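Local coordinates for protein putative Zn-dependent Alcohol Dehydrogenase (Rhodobacter sphaeroides, PDB 3IV6) that binds S-adenosylmethionine in a Rossmann-type fold and is probably a methyltransferase, although it was named as a putative zinc-dependent alcohol dehydrogenase, at residues R118-F123 against V144-K149. Residues are numbered along the deposited sequence; the frame is centred on the assembly and turned at random.
Sequences RLINRF and VRASVK. With SAM (S-adenosylmethionine), chain E.
Asn121 clamps the backbone of Lys149 with both ends of its carboxamide, joining the loop that follows strand 113-117 to the neighbouring parallel strand 143-149 of a Rossmann-like, S-adenosylmethionine-binding fold. Lys149 N donates to Asn121 OD1 at 2.7 Å, and Asn121 ND2 returns a nearly straight bond to Lys149 O at 2.9 Å (167° at the hydrogen). Each donor meets a lone pair in the carbonyl plane of its acceptor, so the two bonds fix the rotation of the amide, which is flanked by Val148 CG1 on one side of its plane and Lys149 CB on the other. Shortening Asn121 to an alanine is likely to leave the N-H and C=O of Lys149 without these mates and to open a gap beside Val148. Beside this clamp, Ile120 CD1 lies against Ala146 CB and Val148 CG2, 3.9 Å from each. At the start of the loop, Arg118 N bonds to Ser147 O at 3.0 Å, approaching from above the carbonyl plane, and more weakly to Ser147 OG. That hydroxyl is set between its own backbone N and carbonyl carbon (chi1 66°), where it is also hydrogen-bonded to Asp117. A water extends the strand's hold on the loop, donating to Ser147 O and accepting from Ile120 N. The loop anchored this way lines the cofactor pocket: Phe123 CE1 approaches SAM N6, and Leu119 CD1 rests 3.6 Å from SAM C8.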
ATOM      1  N   ARG A 118       1.857  -0.787   3.977  1.00 20.71           N
ATOM      2  CA  ARG A 118       0.398  -0.810   4.046  1.00 18.24           C
ATOM      3  C   ARG A 118      -0.282  -0.560   2.691  1.00 24.78           C
ATOM      4  O   ARG A 118      -1.416  -0.059   2.603  1.00 31.57           O
ATOM      5  CB  ARG A 118      -0.088   0.140   5.129  1.00 14.35           C
ATOM      6  CG  ARG A 118       0.044  -0.447   6.526  1.00 22.54           C
ATOM      7  CD  ARG A 118      -0.244   0.572   7.636  1.00 22.64           C
ATOM      8  NE  ARG A 118       0.845   1.500   7.930  1.00 24.42           N
ATOM      9  CZ  ARG A 118       0.731   2.519   8.795  1.00 31.43           C
ATOM     10  NH1 ARG A 118      -0.420   2.704   9.411  1.00 28.93           N
ATOM     11  NH2 ARG A 118       1.746   3.363   9.046  1.00 31.02           N
ATOM     12  N   LEU A 119       0.409  -0.959   1.633  1.00 22.66           N
ATOM     13  CA  LEU A 119      -0.076  -0.807   0.271  1.00 17.84           C
ATOM     14  C   LEU A 119      -1.082  -1.909  -0.040  1.00 22.18           C
ATOM     15  O   LEU A 119      -1.993  -1.742  -0.820  1.00 26.72           O
ATOM     16  CB  LEU A 119       1.106  -0.935  -0.668  1.00 16.38           C
ATOM     17  CG  LEU A 119       0.769  -1.150  -2.123  1.00 17.24           C
ATOM     18  CD1 LEU A 119       0.010   0.067  -2.646  1.00 15.67           C
ATOM     19  CD2 LEU A 119       2.032  -1.428  -2.918  1.00 17.19           C
ATOM     20  N   ILE A 120      -0.908  -3.048   0.603  1.00 22.75           N
ATOM     21  CA  ILE A 120      -1.744  -4.206   0.375  1.00 20.75           C
ATOM     22  C   ILE A 120      -3.145  -3.921   0.903  1.00 20.68           C
ATOM     23  O   ILE A 120      -4.117  -4.531   0.477  1.00 21.21           O
ATOM     24  CB  ILE A 120      -1.101  -5.479   1.018  1.00 19.70           C
ATOM     25  CG1 ILE A 120      -0.002  -6.054   0.118  1.00 14.22           C
ATOM     26  CG2 ILE A 120      -2.137  -6.600   1.256  1.00 22.71           C
ATOM     27  CD1 ILE A 120       1.032  -6.773   0.915  1.00 20.31           C
ATOM     28  N   ASN A 121      -3.240  -2.968   1.824  1.00 20.38           N
ATOM     29  CA  ASN A 121      -4.511  -2.630   2.431  1.00 22.15           C
ATOM     30  C   ASN A 121      -5.361  -1.850   1.396  1.00 28.95           C
ATOM     31  O   ASN A 121      -6.581  -1.719   1.536  1.00 26.62           O
ATOM     32  CB  ASN A 121      -4.259  -1.800   3.687  1.00 26.41           C
ATOM     33  CG  ASN A 121      -3.799  -2.643   4.881  1.00 30.23           C
ATOM     34  OD1 ASN A 121      -2.631  -2.590   5.297  1.00 26.10           O
ATOM     35  ND2 ASN A 121      -4.725  -3.407   5.445  1.00 26.56           N
ATOM     36  N   ARG A 122      -4.692  -1.342   0.357  1.00 23.08           N
ATOM     37  CA  ARG A 122      -5.346  -0.628  -0.712  1.00 20.84           C
ATOM     38  C   ARG A 122      -5.832  -1.555  -1.805  1.00 22.79           C
ATOM     39  O   ARG A 122      -6.267  -1.082  -2.865  1.00 23.50           O
ATOM     40  CB  ARG A 122      -4.420   0.434  -1.321  1.00 24.41           C
ATOM     41  CG  ARG A 122      -4.081   1.603  -0.379  1.00 23.18           C
ATOM     42  CD  ARG A 122      -5.268   1.929   0.541  1.00 27.45           C
ATOM     43  NE  ARG A 122      -4.800   2.046   1.916  1.00 35.61           N
ATOM     44  CZ  ARG A 122      -5.397   1.527   2.980  1.00 32.63           C
ATOM     45  NH1 ARG A 122      -6.519   0.854   2.870  1.00 27.06           N
ATOM     46  NH2 ARG A 122      -4.851   1.697   4.167  1.00 45.65           N
ATOM     47  N   PHE A 123      -5.772  -2.863  -1.541  1.00 20.48           N
ATOM     48  CA  PHE A 123      -6.229  -3.863  -2.496  1.00 21.25           C
ATOM     49  C   PHE A 123      -7.417  -4.707  -2.051  1.00 23.71           C
ATOM     50  O   PHE A 123      -7.722  -4.858  -0.861  1.00 21.82           O
ATOM     51  CB  PHE A 123      -5.093  -4.826  -2.895  1.00 26.01           C
ATOM     52  CG  PHE A 123      -3.852  -4.144  -3.423  1.00 24.05           C
ATOM     53  CD1 PHE A 123      -3.948  -3.041  -4.287  1.00 19.59           C
ATOM     54  CD2 PHE A 123      -2.591  -4.625  -3.082  1.00 21.50           C
ATOM     55  CE1 PHE A 123      -2.841  -2.400  -4.769  1.00 16.35           C
ATOM     56  CE2 PHE A 123      -1.440  -3.992  -3.581  1.00 22.21           C
ATOM     57  CZ  PHE A 123      -1.581  -2.849  -4.435  1.00 20.60           C
ATOM     58  N   VAL A 144      11.351  -9.021  -0.566  1.00 21.69           N
ATOM     59  CA  VAL A 144      10.226  -8.090  -0.534  1.00 21.54           C
ATOM     60  C   VAL A 144       9.895  -7.878   0.920  1.00 21.66           C
ATOM     61  O   VAL A 144       9.771  -8.842   1.680  1.00 22.83           O
ATOM     62  CB  VAL A 144       8.987  -8.672  -1.251  1.00 22.33           C
ATOM     63  CG1 VAL A 144       7.676  -7.747  -1.111  1.00 14.55           C
ATOM     64  CG2 VAL A 144       9.338  -8.940  -2.698  1.00 19.50           C
ATOM     65  N   ARG A 145       9.777  -6.614   1.313  1.00 19.34           N
ATOM     66  CA  ARG A 145       9.300  -6.279   2.648  1.00 19.79           C
ATOM     67  C   ARG A 145       8.021  -5.481   2.521  1.00 21.46           C
ATOM     68  O   ARG A 145       7.983  -4.367   1.971  1.00 19.42           O
ATOM     69  CB  ARG A 145      10.376  -5.530   3.421  1.00 23.06           C
ATOM     70  CG  ARG A 145      11.664  -6.350   3.633  1.00 23.68           C
ATOM     71  CD  ARG A 145      12.706  -5.541   4.322  1.00 23.00           C
ATOM     72  NE  ARG A 145      13.854  -6.368   4.663  1.00 29.46           N
ATOM     73  CZ  ARG A 145      15.001  -5.921   5.185  1.00 30.30           C
ATOM     74  NH1 ARG A 145      15.978  -6.796   5.461  1.00 35.68           N
ATOM     75  NH2 ARG A 145      15.183  -4.627   5.437  1.00 21.04           N
ATOM     76  N   ALA A 146       6.943  -6.086   2.987  1.00 24.03           N
ATOM     77  CA  ALA A 146       5.606  -5.475   2.837  1.00 24.56           C
ATOM     78  C   ALA A 146       4.819  -5.491   4.151  1.00 19.44           C
ATOM     79  O   ALA A 146       4.540  -6.551   4.691  1.00 18.87           O
ATOM     80  CB  ALA A 146       4.811  -6.186   1.728  1.00 18.59           C
ATOM     81  N   SER A 147       4.490  -4.325   4.688  1.00 17.56           N
ATOM     82  CA  SER A 147       3.746  -4.311   5.938  1.00 18.83           C
ATOM     83  C   SER A 147       2.256  -4.270   5.634  1.00 24.27           C
ATOM     84  O   SER A 147       1.854  -3.707   4.640  1.00 23.66           O
ATOM     85  CB  SER A 147       4.103  -3.086   6.692  1.00 23.04           C
ATOM     86  OG  SER A 147       3.633  -1.980   5.953  1.00 22.03           O
ATOM     87  N   VAL A 148       1.443  -4.877   6.485  1.00 24.64           N
ATOM     88  CA  VAL A 148       0.019  -4.874   6.297  1.00 19.78           C
ATOM     89  C   VAL A 148      -0.680  -4.529   7.598  1.00 22.38           C
ATOM     90  O   VAL A 148      -0.376  -5.095   8.616  1.00 24.53           O
ATOM     91  CB  VAL A 148      -0.471  -6.237   5.878  1.00 22.53           C
ATOM     92  CG1 VAL A 148      -1.966  -6.143   5.467  1.00 21.81           C
ATOM     93  CG2 VAL A 148       0.379  -6.746   4.715  1.00 14.67           C
ATOM     94  N   LYS A 149      -1.611  -3.587   7.571  1.00 23.34           N
ATOM     95  CA  LYS A 149      -2.428  -3.290   8.746  1.00 27.33           C
ATOM     96  C   LYS A 149      -3.465  -4.389   8.939  1.00 26.99           C
ATOM     97  O   LYS A 149      -4.140  -4.719   8.004  1.00 28.11           O
ATOM     98  CB  LYS A 149      -3.137  -1.941   8.592  1.00 27.01           C
ATOM     99  CG  LYS A 149      -3.321  -1.233   9.897  1.00 35.25           C
ATOM    100  CD  LYS A 149      -4.665  -0.570  10.032  1.00 40.67           C
ATOM    101  CE  LYS A 149      -5.705  -1.580  10.461  1.00 41.12           C
ATOM    102  NZ  LYS A 149      -5.483  -2.014  11.877  1.00 48.28           N
TER
HETATM  103  N   SAM E 301       0.290   5.705   1.849  1.00 42.04           N
HETATM  104  CA  SAM E 301       0.557   4.931   3.048  1.00 38.72           C
HETATM  105  C   SAM E 301       2.001   5.071   3.478  1.00 30.22           C
HETATM  106  O   SAM E 301       2.835   5.746   2.859  1.00 27.19           O
HETATM  107  OXT SAM E 301       2.303   4.494   4.498  1.00 31.74           O
HETATM  108  CB  SAM E 301       0.137   3.476   2.875  1.00 37.81           C
HETATM  109  CG  SAM E 301      -0.708   3.172   1.631  1.00 38.73           C
HETATM  110  SD  SAM E 301       0.182   2.964   0.056  1.00 56.25           S
HETATM  111  CE  SAM E 301       1.897   3.386   0.476  1.00 34.75           C
HETATM  112  C5' SAM E 301      -0.470   4.324  -0.978  1.00 32.16           C
HETATM  113  C4' SAM E 301       0.397   4.845  -2.119  1.00 32.85           C
HETATM  114  O4' SAM E 301       0.577   3.825  -3.086  1.00 31.89           O
HETATM  115  C3' SAM E 301      -0.244   5.999  -2.868  1.00 36.31           C
HETATM  116  O3' SAM E 301       0.799   6.870  -3.239  1.00 34.93           O
HETATM  117  C2' SAM E 301      -0.795   5.379  -4.136  1.00 34.20           C
HETATM  118  O2' SAM E 301      -0.712   6.264  -5.232  1.00 33.84           O
HETATM  119  C1' SAM E 301       0.117   4.188  -4.366  1.00 27.21           C
HETATM  120  N9  SAM E 301      -0.608   3.056  -4.959  1.00 21.57           N
HETATM  121  C8  SAM E 301      -1.815   2.558  -4.541  1.00 23.23           C
HETATM  122  N7  SAM E 301      -2.168   1.528  -5.356  1.00 23.35           N
HETATM  123  C5  SAM E 301      -1.203   1.349  -6.301  1.00 24.76           C
HETATM  124  C6  SAM E 301      -1.065   0.439  -7.366  1.00 25.11           C
HETATM  125  N6  SAM E 301      -1.984  -0.490  -7.645  1.00 21.75           N
HETATM  126  N1  SAM E 301       0.048   0.533  -8.164  1.00 24.76           N
HETATM  127  C2  SAM E 301       0.989   1.523  -7.910  1.00 27.24           C
HETATM  128  N3  SAM E 301       0.875   2.407  -6.864  1.00 21.07           N
HETATM  129  C4  SAM E 301      -0.214   2.323  -6.065  1.00 22.55           C
HETATM  130  O   HOH W   1       1.945  -3.257   2.014  1.00 17.65           O